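Local coordinates for protein flavin-containing monooxygenase (Allium sativum, PDB 6WPU) that binds FAD and probably catalyses the flavin-dependent S-oxygenation of S-allyl-L-cysteine in garlic, at residues A[252-257]-A[262-267]; A[268-271]-A[277-280]. All coordinates share one frame; numbering follows the deposited sequence.

Interaction 1: residues A[252-257]-A[262-267]; sequences TPAKQP and MWLHSM
With CG of Gln-256 anti to its own N (chi1 169°) and CG of Met-262 likewise (chi1 -178°), the two side chains run alongside each other, Gln-256 CG lying 3.8 Å from Met-262 SD. They lie at the turn end of a beta hairpin, formed by strand 254-255 against the start of strand 262-271. Three backbone bonds define its antiparallel pairing. Ala-254 and Leu-264 form the hydrogen-bonded pair: Leu-264 N reaches Ala-254 O at 2.7 Å, and Ala-254 N returns a nearly straight bond to Leu-264 O. Gln-256 N adds a third to Met-262 O at 3.1 Å, approaching from above the carbonyl plane.

The non-hydrogen-bonded pair, Lys-255 and Trp-263, sends both side chains the same way. Lys-255 CG makes an off-centre CH-pi contact, 4.2 Å from the centroid of the Trp-263 five-membered ring, and the lysine chain continues beside the indole toward a weak bond with Asp-260 O. Trp-263 also meets the His-242 ring. Farther along, His-265 is held through ND1 by Asp-281 and through NE2 by His-242, while its CE1 lies 3.6 Å from Pro-253 CB.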
ATOM      1  N   THR A 252      -4.905 -29.326  -8.590  1.00 69.18           N
ATOM      2  CA  THR A 252      -4.369 -29.372  -7.237  1.00 65.78           C
ATOM      3  C   THR A 252      -4.745 -30.696  -6.580  1.00 62.81           C
ATOM      4  O   THR A 252      -5.764 -31.289  -6.934  1.00 63.17           O
ATOM      5  CB  THR A 252      -4.877 -28.213  -6.365  1.00 63.21           C
ATOM      6  OG1 THR A 252      -6.304 -28.271  -6.264  1.00 74.41           O
ATOM      7  CG2 THR A 252      -4.436 -26.855  -6.936  1.00 61.90           C
ATOM      8  N   PRO A 253      -3.957 -31.178  -5.602  1.00 62.83           N
ATOM      9  CA  PRO A 253      -2.781 -30.539  -4.985  1.00 64.77           C
ATOM     10  C   PRO A 253      -1.580 -30.457  -5.930  1.00 67.53           C
ATOM     11  O   PRO A 253      -1.210 -31.450  -6.538  1.00 74.87           O
ATOM     12  CB  PRO A 253      -2.467 -31.447  -3.782  1.00 63.14           C
ATOM     13  CG  PRO A 253      -3.681 -32.346  -3.613  1.00 63.08           C
ATOM     14  CD  PRO A 253      -4.247 -32.493  -5.003  1.00 59.79           C
ATOM     15  N   ALA A 254      -0.992 -29.276  -6.059  1.00 64.04           N
ATOM     16  CA  ALA A 254       0.157 -29.062  -6.923  1.00 63.46           C
ATOM     17  C   ALA A 254       1.368 -28.717  -6.070  1.00 63.11           C
ATOM     18  O   ALA A 254       1.284 -27.858  -5.189  1.00 70.82           O
ATOM     19  CB  ALA A 254      -0.115 -27.941  -7.931  1.00 58.18           C
ATOM     20  N   LYS A 255       2.486 -29.384  -6.328  1.00 62.42           N
ATOM     21  CA  LYS A 255       3.740 -28.995  -5.704  1.00 61.08           C
ATOM     22  C   LYS A 255       4.239 -27.687  -6.308  1.00 63.24           C
ATOM     23  O   LYS A 255       4.085 -27.431  -7.506  1.00 65.30           O
ATOM     24  CB  LYS A 255       4.785 -30.097  -5.879  1.00 69.30           C
ATOM     25  CG  LYS A 255       5.442 -30.567  -4.584  1.00 76.64           C
ATOM     26  CD  LYS A 255       6.293 -31.819  -4.817  1.00 84.73           C
ATOM     27  CE  LYS A 255       7.211 -32.109  -3.633  1.00 89.61           C
ATOM     28  NZ  LYS A 255       6.850 -33.340  -2.870  1.00 93.03           N
ATOM     29  N   GLN A 256       4.810 -26.848  -5.466  1.00 59.39           N
ATOM     30  CA  GLN A 256       5.453 -25.615  -5.902  1.00 58.77           C
ATOM     31  C   GLN A 256       6.794 -25.943  -6.553  1.00 60.20           C
ATOM     32  O   GLN A 256       7.631 -26.597  -5.927  1.00 54.68           O
ATOM     33  CB  GLN A 256       5.660 -24.688  -4.701  1.00 57.50           C
ATOM     34  CG  GLN A 256       6.546 -23.477  -4.959  1.00 61.17           C
ATOM     35  CD  GLN A 256       5.953 -22.536  -5.979  1.00 66.59           C
ATOM     36  OE1 GLN A 256       4.737 -22.324  -6.013  1.00 64.38           O
ATOM     37  NE2 GLN A 256       6.809 -21.973  -6.831  1.00 71.07           N
ATOM     38  N   PRO A 257       7.030 -25.528  -7.798  1.00 64.22           N
ATOM     39  CA  PRO A 257       8.327 -25.811  -8.431  1.00 67.10           C
ATOM     40  C   PRO A 257       9.475 -25.235  -7.616  1.00 65.71           C
ATOM     41  O   PRO A 257       9.441 -24.078  -7.185  1.00 64.98           O
ATOM     42  CB  PRO A 257       8.207 -25.137  -9.802  1.00 65.42           C
ATOM     43  CG  PRO A 257       6.747 -25.100 -10.072  1.00 64.47           C
ATOM     44  CD  PRO A 257       6.097 -24.876  -8.731  1.00 60.93           C
ATOM     45  N   MET A 262       6.165 -27.667  -0.206  1.00 48.46           N
ATOM     46  CA  MET A 262       5.152 -26.634  -0.406  1.00 46.19           C
ATOM     47  C   MET A 262       4.136 -27.114  -1.429  1.00 49.22           C
ATOM     48  O   MET A 262       4.512 -27.580  -2.510  1.00 51.26           O
ATOM     49  CB  MET A 262       5.765 -25.309  -0.871  1.00 44.93           C
ATOM     50  CG  MET A 262       4.734 -24.185  -1.049  1.00 47.84           C
ATOM     51  SD  MET A 262       5.451 -22.551  -1.415  1.00 57.04           S
ATOM     52  CE  MET A 262       7.102 -22.794  -0.809  1.00 51.27           C
ATOM     53  N   TRP A 263       2.853 -27.014  -1.082  1.00 44.17           N
ATOM     54  CA  TRP A 263       1.781 -27.440  -1.970  1.00 48.02           C
ATOM     55  C   TRP A 263       0.776 -26.313  -2.165  1.00 46.97           C
ATOM     56  O   TRP A 263       0.544 -25.503  -1.259  1.00 42.99           O
ATOM     57  CB  TRP A 263       1.069 -28.673  -1.434  1.00 46.69           C
ATOM     58  CG  TRP A 263       1.918 -29.911  -1.515  1.00 56.78           C
ATOM     59  CD1 TRP A 263       1.929 -30.848  -2.523  1.00 53.35           C
ATOM     60  CD2 TRP A 263       2.889 -30.344  -0.555  1.00 56.26           C
ATOM     61  NE1 TRP A 263       2.847 -31.828  -2.241  1.00 57.50           N
ATOM     62  CE2 TRP A 263       3.449 -31.546  -1.042  1.00 58.17           C
ATOM     63  CE3 TRP A 263       3.340 -29.831   0.665  1.00 56.85           C
ATOM     64  CZ2 TRP A 263       4.434 -32.244  -0.347  1.00 60.76           C
ATOM     65  CZ3 TRP A 263       4.321 -30.525   1.356  1.00 64.31           C
ATOM     66  CH2 TRP A 263       4.855 -31.723   0.848  1.00 66.75           C
ATOM     67  N   LEU A 264       0.172 -26.291  -3.353  1.00 48.92           N
ATOM     68  CA  LEU A 264      -0.826 -25.304  -3.746  1.00 51.53           C
ATOM     69  C   LEU A 264      -2.207 -25.945  -3.773  1.00 48.06           C
ATOM     70  O   LEU A 264      -2.387 -27.029  -4.339  1.00 48.94           O
ATOM     71  CB  LEU A 264      -0.499 -24.718  -5.121  1.00 57.64           C
ATOM     72  CG  LEU A 264       0.908 -24.145  -5.254  1.00 61.12           C
ATOM     73  CD1 LEU A 264       1.338 -24.127  -6.706  1.00 64.72           C
ATOM     74  CD2 LEU A 264       0.925 -22.767  -4.694  1.00 53.04           C
ATOM     75  N   HIS A 265      -3.176 -25.272  -3.167  1.00 49.16           N
ATOM     76  CA  HIS A 265      -4.559 -25.712  -3.162  1.00 46.92           C
ATOM     77  C   HIS A 265      -5.452 -24.546  -3.559  1.00 50.65           C
ATOM     78  O   HIS A 265      -5.020 -23.391  -3.637  1.00 45.87           O
ATOM     79  CB  HIS A 265      -4.983 -26.234  -1.789  1.00 42.07           C
ATOM     80  CG  HIS A 265      -4.080 -27.293  -1.244  1.00 50.10           C
ATOM     81  ND1 HIS A 265      -4.185 -28.618  -1.609  1.00 47.71           N
ATOM     82  CD2 HIS A 265      -3.053 -27.222  -0.364  1.00 48.34           C
ATOM     83  CE1 HIS A 265      -3.259 -29.318  -0.978  1.00 51.43           C
ATOM     84  NE2 HIS A 265      -2.560 -28.495  -0.218  1.00 49.26           N
ATOM     85  N   SER A 266      -6.719 -24.866  -3.776  1.00 49.30           N
ATOM     86  CA  SER A 266      -7.679 -23.842  -4.138  1.00 55.22           C
ATOM     87  C   SER A 266      -8.265 -23.174  -2.901  1.00 54.42           C
ATOM     88  O   SER A 266      -8.222 -21.946  -2.772  1.00 66.85           O
ATOM     89  CB  SER A 266      -8.779 -24.454  -5.006  1.00 62.07           C
ATOM     90  OG  SER A 266      -9.512 -23.426  -5.642  1.00 73.78           O
ATOM     91  N   MET A 267      -8.800 -23.953  -1.972  1.00 53.00           N
ATOM     92  CA  MET A 267      -9.477 -23.347  -0.837  1.00 57.21           C
ATOM     93  C   MET A 267      -9.658 -24.378   0.262  1.00 57.17           C
ATOM     94  O   MET A 267      -9.705 -25.586   0.003  1.00 57.60           O
ATOM     95  CB  MET A 267     -10.845 -22.790  -1.233  1.00 56.80           C
ATOM     96  CG  MET A 267     -11.781 -23.869  -1.746  1.00 67.76           C
ATOM     97  SD  MET A 267     -13.350 -23.237  -2.371  1.00 78.83           S
ATOM     98  CE  MET A 267     -14.199 -22.827  -0.848  1.00 82.69           C
TER

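Interaction 2: residues A[268-271]-A[277-280]; sequences IKIT and VVFH
A classic beta bulge interrupts the antiparallel pairing of 268-271 with 277-280, where Lys-269 and Ile-270 both face Val-278. The evidence is a shared acceptor: Val-278 O receives Lys-269 N at 2.7 Å, in the carbonyl plane, and Ile-270 N at 3.3 Å, tilted from that plane. The reciprocal bond, Val-278 N to Ile-270 O at 2.9 Å, is almost linear, with an N-H...O angle of 175°. The bulge shifts the register by one residue between Ile-268, which pairs with Phe-279, and Ile-270, which pairs with Val-278; regular pairing continues to Thr-271 with Val-277.

These segments belong to the beta hairpin of strands 262-271 and 276-279, within a mixed sheet that also contains strand 217-221. Two of the pairs each share a face of the sheet. Ile-270 and Val-278 lie side by side, with Ile-270 CG2 3.7 Å from Val-278 CB. On the other face, Thr-271 CG2 meets Val-277 CG2 at 3.8 Å, while the threonine hydroxyl is hydrogen-bonded to Pro-192 O.

Ile-268 uses both branches. With chi1 at -61° placing CG1 beside the backbone N, CG2 stands anti to N and meets Val-277 CG1 at 3.7 Å, and CG1 comes within 4.0 Å of Phe-279 CE2. With an alanine here both branches would be gone, which would probably open a gap beside Val-277 CG1 and CE2 of the Phe-279 ring, leaving them to their other neighbours. Beyond the hairpin, Ile-268 also packs on Ile-191 and Ile-221, and Phe-279 touches Val-219. Val-277 CG1 additionally lies over one face of the phenylalanine ring, 4.2 Å above its plane and displaced toward the rim.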
ATOM      1  N   ILE A 268      -9.759 -23.877   1.491  1.00 53.46           N
ATOM      2  CA  ILE A 268     -10.140 -24.720   2.612  1.00 51.47           C
ATOM      3  C   ILE A 268     -11.605 -25.103   2.463  1.00 52.75           C
ATOM      4  O   ILE A 268     -12.476 -24.243   2.298  1.00 52.13           O
ATOM      5  CB  ILE A 268      -9.894 -24.004   3.947  1.00 43.60           C
ATOM      6  CG1 ILE A 268      -8.408 -23.672   4.122  1.00 37.68           C
ATOM      7  CG2 ILE A 268     -10.396 -24.882   5.101  1.00 42.26           C
ATOM      8  CD1 ILE A 268      -8.093 -22.850   5.370  1.00 36.37           C
ATOM      9  N   LYS A 269     -11.882 -26.397   2.526  1.00 49.11           N
ATOM     10  CA  LYS A 269     -13.255 -26.873   2.555  1.00 54.02           C
ATOM     11  C   LYS A 269     -13.819 -26.893   3.972  1.00 55.58           C
ATOM     12  O   LYS A 269     -14.960 -26.472   4.186  1.00 54.78           O
ATOM     13  CB  LYS A 269     -13.320 -28.260   1.918  1.00 56.99           C
ATOM     14  CG  LYS A 269     -14.491 -29.121   2.313  1.00 62.15           C
ATOM     15  CD  LYS A 269     -14.543 -30.331   1.406  1.00 62.29           C
ATOM     16  CE  LYS A 269     -15.090 -31.545   2.124  1.00 71.23           C
ATOM     17  NZ  LYS A 269     -14.901 -32.789   1.332  1.00 72.30           N
ATOM     18  N   ILE A 270     -13.032 -27.354   4.945  1.00 51.06           N
ATOM     19  CA  ILE A 270     -13.490 -27.475   6.327  1.00 49.46           C
ATOM     20  C   ILE A 270     -12.255 -27.563   7.215  1.00 49.29           C
ATOM     21  O   ILE A 270     -11.224 -28.117   6.816  1.00 50.03           O
ATOM     22  CB  ILE A 270     -14.439 -28.696   6.502  1.00 51.46           C
ATOM     23  CG1 ILE A 270     -15.060 -28.724   7.898  1.00 55.42           C
ATOM     24  CG2 ILE A 270     -13.735 -30.042   6.236  1.00 49.18           C
ATOM     25  CD1 ILE A 270     -15.859 -27.489   8.219  1.00 55.42           C
ATOM     26  N   THR A 271     -12.343 -26.976   8.412  1.00 44.31           N
ATOM     27  CA  THR A 271     -11.384 -27.234   9.480  1.00 47.08           C
ATOM     28  C   THR A 271     -12.064 -28.039  10.594  1.00 51.23           C
ATOM     29  O   THR A 271     -13.256 -27.870  10.863  1.00 54.96           O
ATOM     30  CB  THR A 271     -10.786 -25.930  10.033  1.00 44.66           C
ATOM     31  OG1 THR A 271     -11.820 -25.092  10.563  1.00 48.32           O
ATOM     32  CG2 THR A 271     -10.047 -25.166   8.932  1.00 39.48           C
ATOM     33  N   VAL A 277      -7.225 -29.962   8.504  1.00 46.52           N
ATOM     34  CA  VAL A 277      -7.781 -29.042   7.519  1.00 44.73           C
ATOM     35  C   VAL A 277      -7.949 -29.809   6.214  1.00 48.24           C
ATOM     36  O   VAL A 277      -7.004 -30.451   5.744  1.00 46.87           O
ATOM     37  CB  VAL A 277      -6.883 -27.810   7.318  1.00 44.72           C
ATOM     38  CG1 VAL A 277      -7.447 -26.906   6.225  1.00 41.28           C
ATOM     39  CG2 VAL A 277      -6.728 -27.043   8.634  1.00 43.83           C
ATOM     40  N   VAL A 278      -9.153 -29.761   5.643  1.00 49.83           N
ATOM     41  CA  VAL A 278      -9.462 -30.456   4.395  1.00 50.93           C
ATOM     42  C   VAL A 278      -9.603 -29.408   3.302  1.00 47.63           C
ATOM     43  O   VAL A 278     -10.314 -28.411   3.475  1.00 44.72           O
ATOM     44  CB  VAL A 278     -10.734 -31.309   4.517  1.00 48.33           C
ATOM     45  CG1 VAL A 278     -10.890 -32.235   3.298  1.00 49.20           C
ATOM     46  CG2 VAL A 278     -10.703 -32.108   5.795  1.00 48.44           C
ATOM     47  N   PHE A 279      -8.883 -29.599   2.209  1.00 49.72           N
ATOM     48  CA  PHE A 279      -8.976 -28.683   1.088  1.00 50.91           C
ATOM     49  C   PHE A 279     -10.010 -29.204   0.095  1.00 50.65           C
ATOM     50  O   PHE A 279     -10.412 -30.370   0.137  1.00 52.10           O
ATOM     51  CB  PHE A 279      -7.609 -28.502   0.425  1.00 46.20           C
ATOM     52  CG  PHE A 279      -6.598 -27.824   1.309  1.00 45.25           C
ATOM     53  CD1 PHE A 279      -5.736 -28.570   2.095  1.00 45.21           C
ATOM     54  CD2 PHE A 279      -6.526 -26.432   1.369  1.00 40.55           C
ATOM     55  CE1 PHE A 279      -4.810 -27.948   2.925  1.00 44.95           C
ATOM     56  CE2 PHE A 279      -5.609 -25.814   2.187  1.00 45.92           C
ATOM     57  CZ  PHE A 279      -4.746 -26.577   2.974  1.00 46.86           C
ATOM     58  N   HIS A 280     -10.468 -28.313  -0.785  1.00 56.46           N
ATOM     59  CA  HIS A 280     -11.462 -28.720  -1.773  1.00 58.44           C
ATOM     60  C   HIS A 280     -10.950 -29.846  -2.660  1.00 56.81           C
ATOM     61  O   HIS A 280     -11.733 -30.704  -3.081  1.00 56.40           O
ATOM     62  CB  HIS A 280     -11.885 -27.534  -2.631  1.00 60.51           C
ATOM     63  CG  HIS A 280     -12.637 -27.936  -3.862  1.00 60.50           C
ATOM     64  ND1 HIS A 280     -13.987 -28.216  -3.851  1.00 60.04           N
ATOM     65  CD2 HIS A 280     -12.223 -28.129  -5.136  1.00 60.82           C
ATOM     66  CE1 HIS A 280     -14.376 -28.554  -5.068  1.00 62.61           C
ATOM     67  NE2 HIS A 280     -13.324 -28.511  -5.866  1.00 64.36           N
TER

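Interaction 1 closes before interaction 2 opens along the chain, and their centres are about 13 Å apart. Strand 262-271 serves both: its first half pairs with strand 254-255, its second with strand 276-279, making two successive antiparallel hairpins in one mixed sheet. The groups meet directly at the changeover, where His-265 CB packs 3.5 Å from Phe-279 CD2, the two rings stack, and Met-267 O lies 2.9 Å from His-280 N in a probable hydrogen bond. Both centres lie far from the chain's centre, about 27 and 30 Å, on the same side of it; strand 262-271, though broken near Ser-266 and Met-267, thus joins the two hairpins at the periphery of the flavoprotein fold.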